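Local coordinates for protein putative phosphatase (Clostridium difficile, PDB 3SD7) that is a putative hydrolase of the haloacid dehalogenase superfamily, probably a phosphatase that removes phosphate groups from a substrate not yet identified, at residues 68-73 against 81-86; 42-47 against 212-217; 121-126 against 150-155; 105-110 against 144-149. All coordinates share one frame; numbering follows the deposited sequence. Where two conformers were deposited one is given.

Contact 1: 68-73 against 81-86; sequences DQFIGP and EYYKFE
Phe70, at the end of a short 3-10 turn, faces Tyr82, near the end of helix 75-82, with their CA atoms 9.5 Å apart, so the backbones stay well separated and the rings bridge between them. The ring of Phe70 meets that of Tyr82 edge-to-face, the planes 75° apart: CZ of Phe70 stands over the centre of the Tyr82 ring and comes within 3.6 Å of its CG. Tyr82 turns this face to its partner because its CG is anti to the backbone N (chi1 -167°). Phe70 also meets Tyr83, obliquely, with CE2 of Phe70 3.4 Å from OH of Tyr83. Since CD2 of Tyr82 lies over the Tyr83 ring, the three rings form one aromatic cluster. The cluster belongs to the helical cap of this haloacid dehalogenase fold, where the Phe70 ring, from the loop ahead of helix 75-82, reaches past Thr78 to the end of that helix. Phe70 is the buried member, also touching Ile51 of helix 44-57, while the Tyr83 hydroxyl is hydrogen-bonded to Glu62. On the exposed side, the Gln69 chain crosses Tyr82 at about a right angle and brings NE2 to 3.7 Å from CE1 of Tyr82; its CG covers a face of the Phe70 ring. Past the helix, Lys84 has positive phi, and its NZ reaches back to O of Tyr82 at 3.0 Å, from above the carbonyl plane.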
# COMPACT_ATOMS: atom_id res chain seq x y z
N ASP A 68 0.65 -4.05 16.25
CA ASP A 68 1.30 -4.16 14.95
C ASP A 68 0.74 -5.32 14.12
O ASP A 68 0.63 -5.24 12.90
CB ASP A 68 2.81 -4.36 15.11
CG ASP A 68 3.55 -3.11 15.63
OD1 ASP A 68 2.98 -2.01 15.67
OD2 ASP A 68 4.74 -3.25 15.96
N GLN A 69 0.38 -6.41 14.80
CA GLN A 69 -0.16 -7.59 14.13
C GLN A 69 -1.52 -7.38 13.49
O GLN A 69 -2.02 -8.25 12.77
CB GLN A 69 -0.24 -8.77 15.11
CG GLN A 69 -1.20 -8.59 16.24
CD GLN A 69 -1.15 -9.73 17.24
OE1 GLN A 69 -0.75 -10.84 16.90
NE2 GLN A 69 -1.57 -9.45 18.47
N PHE A 70 -2.14 -6.22 13.74
CA PHE A 70 -3.45 -5.92 13.17
C PHE A 70 -3.36 -5.02 11.92
O PHE A 70 -4.38 -4.58 11.38
CB PHE A 70 -4.38 -5.33 14.23
CG PHE A 70 -4.49 -6.18 15.49
CD1 PHE A 70 -4.82 -7.53 15.40
CD2 PHE A 70 -4.26 -5.64 16.74
CE1 PHE A 70 -4.93 -8.32 16.52
CE2 PHE A 70 -4.37 -6.42 17.89
CZ PHE A 70 -4.70 -7.78 17.77
N ILE A 71 -2.13 -4.77 11.49
CA ILE A 71 -1.87 -4.09 10.23
C ILE A 71 -1.97 -5.16 9.14
O ILE A 71 -1.12 -6.07 9.05
CB ILE A 71 -0.50 -3.45 10.19
CG1 ILE A 71 -0.35 -2.40 11.29
CG2 ILE A 71 -0.27 -2.77 8.85
CD1 ILE A 71 1.09 -1.97 11.49
N GLY A 72 -3.01 -5.08 8.32
CA GLY A 72 -3.22 -6.08 7.28
C GLY A 72 -4.61 -6.66 7.25
O GLY A 72 -5.33 -6.48 6.26
N PRO A 73 -5.02 -7.35 8.33
CA PRO A 73 -6.34 -7.96 8.28
C PRO A 73 -7.49 -6.95 8.44
O PRO A 73 -7.29 -5.86 8.99
CB PRO A 73 -6.34 -8.92 9.47
CG PRO A 73 -5.33 -8.35 10.41
CD PRO A 73 -4.33 -7.58 9.61
N GLU A 81 -12.53 -11.58 15.89
CA GLU A 81 -11.75 -12.79 16.19
C GLU A 81 -10.74 -12.65 17.35
O GLU A 81 -10.51 -13.62 18.07
CB GLU A 81 -11.03 -13.33 14.95
CG GLU A 81 -11.93 -13.62 13.75
CD GLU A 81 -11.27 -14.55 12.72
OE1 GLU A 81 -11.22 -14.17 11.53
OE2 GLU A 81 -10.80 -15.66 13.08
N TYR A 82 -10.14 -11.48 17.51
CA TYR A 82 -9.15 -11.29 18.57
C TYR A 82 -9.78 -10.76 19.84
O TYR A 82 -9.59 -11.32 20.91
CB TYR A 82 -8.03 -10.35 18.12
CG TYR A 82 -6.84 -10.36 19.05
CD1 TYR A 82 -5.72 -11.15 18.76
CD2 TYR A 82 -6.82 -9.60 20.21
CE1 TYR A 82 -4.62 -11.18 19.61
CE2 TYR A 82 -5.73 -9.63 21.07
CZ TYR A 82 -4.63 -10.42 20.77
OH TYR A 82 -3.55 -10.43 21.61
N TYR A 83 -10.53 -9.67 19.72
CA TYR A 83 -11.16 -9.06 20.90
C TYR A 83 -12.56 -9.60 21.22
O TYR A 83 -13.13 -9.27 22.26
CB TYR A 83 -11.13 -7.52 20.79
CG TYR A 83 -9.71 -7.00 20.81
CD1 TYR A 83 -9.01 -6.89 22.01
CD2 TYR A 83 -9.05 -6.65 19.63
CE1 TYR A 83 -7.70 -6.43 22.04
CE2 TYR A 83 -7.75 -6.19 19.65
CZ TYR A 83 -7.08 -6.08 20.85
OH TYR A 83 -5.77 -5.64 20.86
N LYS A 84 -13.10 -10.44 20.33
CA LYS A 84 -14.40 -11.10 20.54
C LYS A 84 -15.56 -10.15 20.84
O LYS A 84 -16.42 -10.43 21.68
CB LYS A 84 -14.24 -12.18 21.60
CG LYS A 84 -13.20 -13.19 21.17
CD LYS A 84 -12.83 -14.16 22.25
CE LYS A 84 -11.66 -15.01 21.78
NZ LYS A 84 -10.48 -14.16 21.43
N PHE A 85 -15.57 -9.03 20.12
CA PHE A 85 -16.63 -8.04 20.21
C PHE A 85 -17.80 -8.54 19.38
O PHE A 85 -17.61 -9.09 18.28
CB PHE A 85 -16.14 -6.71 19.62
CG PHE A 85 -15.20 -5.93 20.52
CD1 PHE A 85 -14.68 -6.48 21.68
CD2 PHE A 85 -14.76 -4.68 20.13
CE1 PHE A 85 -13.80 -5.75 22.48
CE2 PHE A 85 -13.88 -3.96 20.91
CZ PHE A 85 -13.40 -4.50 22.08
N GLU A 86 -19.02 -8.35 19.89
CA GLU A 86 -20.23 -8.76 19.18
C GLU A 86 -20.37 -7.90 17.92
O GLU A 86 -19.81 -6.80 17.85
CB GLU A 86 -21.46 -8.57 20.07
CG GLU A 86 -21.71 -7.11 20.42
CD GLU A 86 -22.93 -6.89 21.29
OE1 GLU A 86 -23.19 -5.72 21.62
OE2 GLU A 86 -23.62 -7.87 21.63

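Contact 2: 42-47 against 212-217; sequences DPKEGI and YGYGSF. With GOL (glycerol), chain E.
Tyr214 reaches from the loop after strand 206-210 to Asp42, whose side chain forms an Asx turn at the start of helix 44-57; the contact thus joins the core of the haloacid dehalogenase fold to the first helix leading into its cap. The tight part centres on OD1 of Asp42. It accepts from OH of Tyr214 at 2.6 Å, on the syn side of the carboxylate and 24° out of its plane, and from the backbone N of Lys44 at 3.1 Å, which approaches from above that plane. Two donors therefore grip one oxygen and fix the carboxylate, which stands at 75° to the Tyr214 ring and meets it at the edge. CG of Asp42 anti to the backbone N (chi1 -174°) puts the group where it can serve both. Beside this bond CB of Lys44 comes within 3.4 Å of the Tyr214 hydroxyl, whereas Pro43 lies more loosely, its CD 4.2 Å from CE2 of Tyr214.

The looser side is where a glycerol, probably from the crystallisation liquor, has bound against one face of the Tyr214 ring. Its C1 lies over that face, offset toward the rim, and its O1 donates to the carbonyl O of Tyr212. The sodium ion bound by Asp37 and Asp192 is about 6 Å from the nearest atom of the Tyr214 side chain, and Asp192 also accepts from the Tyr214 backbone N. Lys44, bent at its third torsion, donates from NZ to glycerol O3 at 3.0 Å, which in turn donates to OD2 of Asp42 at 2.6 Å.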
# COMPACT_ATOMS: atom_id res chain seq x y z
N ASP A 42 4.98 3.73 5.19
CA ASP A 42 4.63 2.78 6.26
C ASP A 42 3.52 3.41 7.13
O ASP A 42 3.75 4.43 7.78
CB ASP A 42 5.88 2.46 7.08
CG ASP A 42 5.65 1.37 8.11
OD1 ASP A 42 4.49 0.96 8.29
OD2 ASP A 42 6.62 0.97 8.80
N PRO A 43 2.34 2.78 7.18
CA PRO A 43 1.22 3.34 7.91
C PRO A 43 1.14 2.90 9.37
O PRO A 43 0.16 3.20 10.04
CB PRO A 43 0.03 2.75 7.17
CG PRO A 43 0.50 1.39 6.80
CD PRO A 43 1.94 1.57 6.43
N LYS A 44 2.16 2.19 9.85
CA LYS A 44 2.12 1.58 11.18
C LYS A 44 1.61 2.49 12.30
O LYS A 44 0.72 2.12 13.06
CB LYS A 44 3.49 1.00 11.52
CG LYS A 44 3.59 0.43 12.92
CD LYS A 44 4.91 -0.23 13.16
CE LYS A 44 4.97 -1.62 12.49
NZ LYS A 44 6.27 -2.33 12.75
N GLU A 45 2.18 3.68 12.40
CA GLU A 45 1.82 4.59 13.51
C GLU A 45 0.32 4.90 13.55
O GLU A 45 -0.36 4.69 14.58
CB GLU A 45 2.63 5.88 13.40
CG GLU A 45 2.48 6.79 14.63
CD GLU A 45 3.02 8.21 14.44
OE1 GLU A 45 3.64 8.51 13.39
OE2 GLU A 45 2.79 9.04 15.35
N GLY A 46 -0.22 5.41 12.44
CA GLY A 46 -1.62 5.78 12.40
C GLY A 46 -2.59 4.63 12.54
O GLY A 46 -3.65 4.77 13.15
N ILE A 47 -2.26 3.48 11.95
CA ILE A 47 -3.15 2.34 12.07
C ILE A 47 -3.20 1.85 13.53
O ILE A 47 -4.28 1.65 14.11
CB ILE A 47 -2.77 1.19 11.12
CG1 ILE A 47 -2.96 1.65 9.67
CG2 ILE A 47 -3.62 -0.07 11.43
CD1 ILE A 47 -2.56 0.57 8.66
N TYR A 212 10.94 -5.21 2.36
CA TYR A 212 11.02 -4.23 3.45
C TYR A 212 9.67 -3.78 4.00
O TYR A 212 9.62 -2.97 4.94
CB TYR A 212 11.84 -3.00 3.02
CG TYR A 212 11.30 -2.28 1.82
CD1 TYR A 212 10.21 -1.39 1.96
CD2 TYR A 212 11.85 -2.45 0.55
CE1 TYR A 212 9.71 -0.73 0.88
CE2 TYR A 212 11.36 -1.77 -0.53
CZ TYR A 212 10.30 -0.89 -0.37
OH TYR A 212 9.80 -0.23 -1.46
N GLY A 213 8.60 -4.31 3.42
CA GLY A 213 7.25 -4.01 3.83
C GLY A 213 6.62 -5.09 4.69
O GLY A 213 7.26 -5.64 5.64
N TYR A 214 5.36 -5.38 4.40
CA TYR A 214 4.57 -6.27 5.24
C TYR A 214 4.49 -7.72 4.76
O TYR A 214 3.95 -8.56 5.45
CB TYR A 214 3.18 -5.65 5.50
CG TYR A 214 3.31 -4.48 6.45
CD1 TYR A 214 3.13 -4.66 7.81
CD2 TYR A 214 3.68 -3.20 5.99
CE1 TYR A 214 3.29 -3.63 8.69
CE2 TYR A 214 3.85 -2.15 6.90
CZ TYR A 214 3.63 -2.38 8.24
OH TYR A 214 3.80 -1.39 9.17
N GLY A 215 5.07 -8.00 3.61
CA GLY A 215 5.12 -9.36 3.09
C GLY A 215 6.42 -10.04 3.49
O GLY A 215 7.51 -9.48 3.34
N SER A 216 6.30 -11.28 3.97
CA SER A 216 7.46 -12.08 4.27
C SER A 216 8.13 -12.64 3.02
O SER A 216 7.51 -12.74 1.96
CB SER A 216 7.04 -13.28 5.11
OG SER A 216 6.18 -14.13 4.37
N PHE A 217 9.39 -13.04 3.16
CA PHE A 217 10.07 -13.73 2.07
C PHE A 217 9.28 -14.98 1.65
O PHE A 217 9.14 -15.27 0.47
CB PHE A 217 11.48 -14.11 2.42
CG PHE A 217 12.15 -14.91 1.32
CD1 PHE A 217 12.60 -14.29 0.17
CD2 PHE A 217 12.27 -16.29 1.43
CE1 PHE A 217 13.20 -15.03 -0.85
CE2 PHE A 217 12.85 -17.03 0.42
CZ PHE A 217 13.33 -16.39 -0.72
C1 GOL E . 7.20 -2.62 7.85
O1 GOL E . 7.84 -1.95 6.80
C2 GOL E . 8.17 -2.85 9.01
O2 GOL E . 7.57 -3.76 9.91
C3 GOL E . 8.53 -1.53 9.71
O3 GOL E . 7.43 -0.93 10.39

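Contact 3: 121-126 against 150-155; sequences MLYKNG and DRYFKY
The backbones come closest at Tyr123, in the last turns of helix 115-124, and Tyr152, in a short 3-10 turn, with CA atoms 6.2 Å apart. Their side chains cross at about a right angle in an edge-to-face pair, ring centroids 5.5 Å apart and planes at 68°. Tyr152 supplies the edge: its CD1 sits above one face of the Tyr123 ring, offset toward the rim and 3.8 Å from CG of Tyr123. With CG anti to its backbone N (chi1 -173°), Tyr123 lays its ring along the 3-10 turn, where CD1 of Tyr123 also approaches the carbonyl O of Tyr152 at 3.5 Å. The contact lies at the periphery of the Rossmann-like core: helix 115-124 leads into strand 128-133, and the 3-10 turn into the neighbouring strand 155-159, so the pair joins the connections beside two adjacent parallel strands. Farther out, a water donates to O of Arg151 at 3.1 Å and makes a weak hydrogen bond with OH of Tyr123, linking ring tip and turn at the surface. The aliphatic part of Arg151 packs on Tyr152, with CG over the centre of its ring, while the guanidinium group leads away to a salt bridge with Asp148. Beyond Tyr123 the helix ends in a Schellman motif, with Gly126 at positive phi and its N bonded to O of Tyr123 at 2.9 Å.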
# COMPACT_ATOMS: atom_id res chain seq x y z
N MET A 121 14.83 9.91 -9.20
CA MET A 121 15.70 9.32 -10.23
C MET A 121 14.90 8.74 -11.39
O MET A 121 15.23 8.93 -12.57
CB MET A 121 16.64 8.29 -9.61
CG MET A 121 17.68 8.93 -8.72
SD MET A 121 18.64 7.68 -7.85
CE MET A 121 19.21 6.76 -9.26
N LEU A 122 13.84 8.01 -11.07
CA LEU A 122 12.99 7.42 -12.10
C LEU A 122 12.31 8.52 -12.95
O LEU A 122 12.24 8.45 -14.17
CB LEU A 122 11.93 6.54 -11.45
CG LEU A 122 12.45 5.30 -10.71
CD1 LEU A 122 11.28 4.62 -9.94
CD2 LEU A 122 13.09 4.33 -11.67
N TYR A 123 11.74 9.50 -12.25
CA TYR A 123 11.05 10.60 -12.91
C TYR A 123 11.97 11.38 -13.85
O TYR A 123 11.57 11.73 -14.96
CB TYR A 123 10.50 11.50 -11.85
CG TYR A 123 9.61 12.60 -12.36
CD1 TYR A 123 8.29 12.35 -12.66
CD2 TYR A 123 10.10 13.87 -12.52
CE1 TYR A 123 7.45 13.36 -13.10
CE2 TYR A 123 9.26 14.90 -12.95
CZ TYR A 123 7.94 14.61 -13.23
OH TYR A 123 7.08 15.60 -13.69
N LYS A 124 13.19 11.65 -13.39
CA LYS A 124 14.14 12.40 -14.18
C LYS A 124 14.62 11.62 -15.39
O LYS A 124 15.12 12.20 -16.34
CB LYS A 124 15.25 12.92 -13.31
CG LYS A 124 16.21 13.81 -14.09
CD LYS A 124 16.80 14.91 -13.30
CE LYS A 124 15.80 15.94 -12.92
NZ LYS A 124 16.56 17.03 -12.35
N ASN A 125 14.45 10.30 -15.35
CA ASN A 125 14.78 9.47 -16.49
C ASN A 125 13.60 9.33 -17.45
O ASN A 125 13.68 8.62 -18.45
CB ASN A 125 15.23 8.10 -16.02
CG ASN A 125 15.72 7.19 -17.16
OD1 ASN A 125 15.24 6.06 -17.26
ND2 ASN A 125 16.66 7.65 -17.98
N GLY A 126 12.51 10.03 -17.15
CA GLY A 126 11.35 10.02 -18.03
C GLY A 126 10.35 8.91 -17.83
O GLY A 126 9.44 8.76 -18.65
N ASP A 150 3.75 13.39 -4.44
CA ASP A 150 2.60 13.35 -5.34
C ASP A 150 3.02 13.79 -6.74
O ASP A 150 2.60 13.20 -7.76
CB ASP A 150 1.51 14.28 -4.82
CG ASP A 150 0.36 14.44 -5.81
OD1 ASP A 150 -0.22 13.44 -6.18
OD2 ASP A 150 0.04 15.59 -6.18
N ARG A 151 3.85 14.84 -6.78
CA ARG A 151 4.33 15.43 -8.01
C ARG A 151 5.02 14.46 -8.99
O ARG A 151 5.09 14.74 -10.17
CB ARG A 151 5.31 16.58 -7.67
CG ARG A 151 6.58 16.12 -6.96
CD ARG A 151 7.56 17.25 -6.61
NE ARG A 151 6.96 18.22 -5.71
CZ ARG A 151 7.54 19.36 -5.32
NH1 ARG A 151 8.76 19.69 -5.75
NH2 ARG A 151 6.89 20.18 -4.50
N TYR A 152 5.52 13.33 -8.51
CA TYR A 152 6.23 12.38 -9.40
C TYR A 152 5.31 11.36 -10.07
O TYR A 152 5.75 10.64 -10.96
CB TYR A 152 7.32 11.63 -8.60
CG TYR A 152 8.29 12.59 -7.96
CD1 TYR A 152 9.00 13.48 -8.73
CD2 TYR A 152 8.43 12.66 -6.57
CE1 TYR A 152 9.86 14.41 -8.17
CE2 TYR A 152 9.31 13.59 -5.99
CZ TYR A 152 10.01 14.46 -6.80
OH TYR A 152 10.88 15.41 -6.25
N PHE A 153 4.04 11.30 -9.65
CA PHE A 153 3.10 10.32 -10.18
C PHE A 153 2.09 10.95 -11.14
O PHE A 153 1.47 11.97 -10.83
CB PHE A 153 2.34 9.64 -9.03
CG PHE A 153 3.24 8.86 -8.12
CD1 PHE A 153 3.62 7.59 -8.46
CD2 PHE A 153 3.72 9.42 -6.95
CE1 PHE A 153 4.47 6.87 -7.67
CE2 PHE A 153 4.59 8.69 -6.13
CZ PHE A 153 4.97 7.42 -6.51
N LYS A 154 1.94 10.33 -12.29
CA LYS A 154 0.98 10.81 -13.28
C LYS A 154 -0.44 10.60 -12.82
O LYS A 154 -1.26 11.51 -12.96
CB LYS A 154 1.22 10.16 -14.63
CG LYS A 154 0.38 10.77 -15.74
CD LYS A 154 0.80 10.25 -17.12
CE LYS A 154 -0.02 10.89 -18.26
NZ LYS A 154 0.13 12.38 -18.39
N TYR A 155 -0.73 9.38 -12.33
CA TYR A 155 -2.05 9.02 -11.85
C TYR A 155 -1.91 8.26 -10.56
O TYR A 155 -0.92 7.51 -10.35
CB TYR A 155 -2.81 8.18 -12.85
CG TYR A 155 -3.08 8.87 -14.16
CD1 TYR A 155 -3.86 10.00 -14.22
CD2 TYR A 155 -2.53 8.39 -15.33
CE1 TYR A 155 -4.11 10.64 -15.44
CE2 TYR A 155 -2.75 9.00 -16.53
CZ TYR A 155 -3.54 10.12 -16.59
OH TYR A 155 -3.75 10.76 -17.78
O HOH W 1 6.90 17.10 -10.90

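Contact 4: 105-110 against 144-149; sequences GIFENK and LRYFDI
Phe147 meets the backbone of Asn109 with the edge of its ring. Its CZ points at the carbonyl, 3.4 Å from O of Asn109, and the oxygen lies near the ring plane, facing the C-H rim. CZ of Phe147 also touches CA of Lys110 at 4.0 Å. CG of Phe147 lies beside its backbone N and anti to the carbonyl carbon (chi1 -69°), which carries the ring forward to the loop 105-110.

The apolar contacts between side chains are looser. CB of Asn109 rests 4.0 Å from CE2 of Phe147, and CD1 of Phe107 meets CD1 of Tyr146 at 4.1 Å, at the edge of the Phe107 ring. Within each segment the rings are backed more closely: CD2 of Tyr146 covers the centre of the Phe147 ring, and CG2 of Ile106 lies over a face of Phe107.

In the backbone, N of Glu108 bonds to O of Gly105 at 2.9 Å, closing a type I turn. Helix 137-146 ends in a Schellman motif with Asp148, at positive phi, as its C-prime residue. The contact sets this helix end against the linker returning from the cap helices, at the core-cap junction of this haloacid dehalogenase fold.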
# COMPACT_ATOMS: atom_id res chain seq x y z
N GLY A 105 -4.77 9.81 12.37
CA GLY A 105 -4.11 8.62 11.85
C GLY A 105 -3.59 8.79 10.43
O GLY A 105 -2.50 8.34 10.10
N ILE A 106 -4.35 9.52 9.61
CA ILE A 106 -3.98 9.72 8.19
C ILE A 106 -2.65 10.46 8.04
O ILE A 106 -1.94 10.28 7.05
CB ILE A 106 -5.11 10.46 7.43
CG1 ILE A 106 -4.80 10.56 5.92
CG2 ILE A 106 -5.33 11.84 8.02
CD1 ILE A 106 -4.57 9.25 5.28
N PHE A 107 -2.29 11.26 9.04
CA PHE A 107 -1.04 12.00 9.01
C PHE A 107 0.11 11.27 9.68
O PHE A 107 1.24 11.76 9.68
CB PHE A 107 -1.23 13.38 9.66
CG PHE A 107 -2.33 14.18 9.04
CD1 PHE A 107 -2.14 14.79 7.80
CD2 PHE A 107 -3.55 14.30 9.67
CE1 PHE A 107 -3.16 15.52 7.21
CE2 PHE A 107 -4.58 15.04 9.09
CZ PHE A 107 -4.38 15.65 7.86
N GLU A 108 -0.16 10.08 10.21
CA GLU A 108 0.85 9.29 10.91
C GLU A 108 1.36 8.14 10.03
O GLU A 108 0.96 6.99 10.17
CB GLU A 108 0.26 8.80 12.23
CG GLU A 108 0.04 9.97 13.20
CD GLU A 108 -0.81 9.63 14.41
OE1 GLU A 108 -1.52 8.61 14.38
OE2 GLU A 108 -0.75 10.41 15.38
N ASN A 109 2.24 8.51 9.12
CA ASN A 109 2.90 7.59 8.21
C ASN A 109 4.37 7.95 8.15
O ASN A 109 4.76 9.09 8.50
CB ASN A 109 2.34 7.68 6.78
CG ASN A 109 0.87 7.38 6.68
OD1 ASN A 109 0.48 6.24 6.38
ND2 ASN A 109 0.02 8.40 6.92
N LYS A 110 5.20 7.01 7.71
CA LYS A 110 6.62 7.24 7.55
C LYS A 110 7.04 6.81 6.16
O LYS A 110 6.85 5.65 5.78
CB LYS A 110 7.37 6.41 8.56
CG LYS A 110 8.85 6.74 8.76
CD LYS A 110 9.40 5.84 9.87
CE LYS A 110 10.87 6.06 10.18
NZ LYS A 110 11.27 5.24 11.37
N LEU A 144 0.70 11.07 -0.21
CA LEU A 144 1.74 11.38 -1.17
C LEU A 144 1.98 12.89 -1.20
O LEU A 144 3.13 13.33 -1.31
CB LEU A 144 1.40 10.82 -2.54
CG LEU A 144 1.42 9.28 -2.61
CD1 LEU A 144 0.75 8.83 -3.90
CD2 LEU A 144 2.81 8.72 -2.49
N ARG A 145 0.90 13.66 -1.05
CA ARG A 145 0.99 15.10 -0.92
C ARG A 145 1.77 15.49 0.36
O ARG A 145 2.64 16.37 0.31
CB ARG A 145 -0.40 15.71 -0.93
CG ARG A 145 -1.04 15.75 -2.27
CD ARG A 145 -2.48 16.24 -2.18
NE ARG A 145 -2.94 16.66 -3.49
CZ ARG A 145 -2.92 17.93 -3.94
NH1 ARG A 145 -2.50 18.94 -3.20
NH2 ARG A 145 -3.35 18.16 -5.15
N TYR A 146 1.50 14.82 1.49
CA TYR A 146 2.18 15.08 2.78
C TYR A 146 3.70 14.94 2.70
O TYR A 146 4.45 15.69 3.37
CB TYR A 146 1.62 14.13 3.86
CG TYR A 146 2.25 14.23 5.24
CD1 TYR A 146 1.67 15.01 6.23
CD2 TYR A 146 3.38 13.49 5.57
CE1 TYR A 146 2.21 15.10 7.48
CE2 TYR A 146 3.94 13.56 6.85
CZ TYR A 146 3.35 14.37 7.80
OH TYR A 146 3.88 14.46 9.07
N PHE A 147 4.17 13.98 1.89
CA PHE A 147 5.61 13.71 1.68
C PHE A 147 6.21 14.39 0.48
O PHE A 147 7.38 14.16 0.14
CB PHE A 147 5.89 12.21 1.65
CG PHE A 147 5.72 11.57 2.97
CD1 PHE A 147 6.60 11.85 4.01
CD2 PHE A 147 4.68 10.69 3.20
CE1 PHE A 147 6.44 11.27 5.25
CE2 PHE A 147 4.52 10.11 4.44
CZ PHE A 147 5.39 10.39 5.46
N ASP A 148 5.42 15.24 -0.17
CA ASP A 148 5.86 16.00 -1.32
C ASP A 148 6.34 15.09 -2.46
O ASP A 148 7.25 15.44 -3.20
CB ASP A 148 6.94 17.02 -0.91
CG ASP A 148 7.16 18.10 -1.96
OD1 ASP A 148 6.23 18.39 -2.75
OD2 ASP A 148 8.28 18.66 -2.00
N ILE A 149 5.71 13.93 -2.61
CA ILE A 149 6.08 13.02 -3.70
C ILE A 149 4.92 12.80 -4.72
O ILE A 149 5.12 12.12 -5.71
CB ILE A 149 6.64 11.65 -3.19
CG1 ILE A 149 5.62 10.92 -2.33
CG2 ILE A 149 7.97 11.91 -2.45
CD1 ILE A 149 6.05 9.46 -1.92

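How the contacts relate
Contacts 3 and 4 lie at the surface, whereas contacts 1 and 2 are partly buried; contact 2 is nearest the sodium site. Contact 1 is internal to the cap, contact 3 to the core, and contacts 2 and 4 lie between them. Aromatic rings dominate contacts 1, 3 and 4, but contact 2 turns on a carboxylate held by a phenol hydroxyl and a backbone N-H. Ile71 of contact 1 packs on Tyr214 and Lys44 of contact 2. Segments 42-47 and 105-110 lie side by side at the antiparallel strands 41-42 and 110-111, with probable hydrogen bonds from Asp42 to Lys110 and Gly46 to Glu108. Contacts 3 and 4 meet after helix 137-146, where Asp150 N probably bonds to Leu144 O.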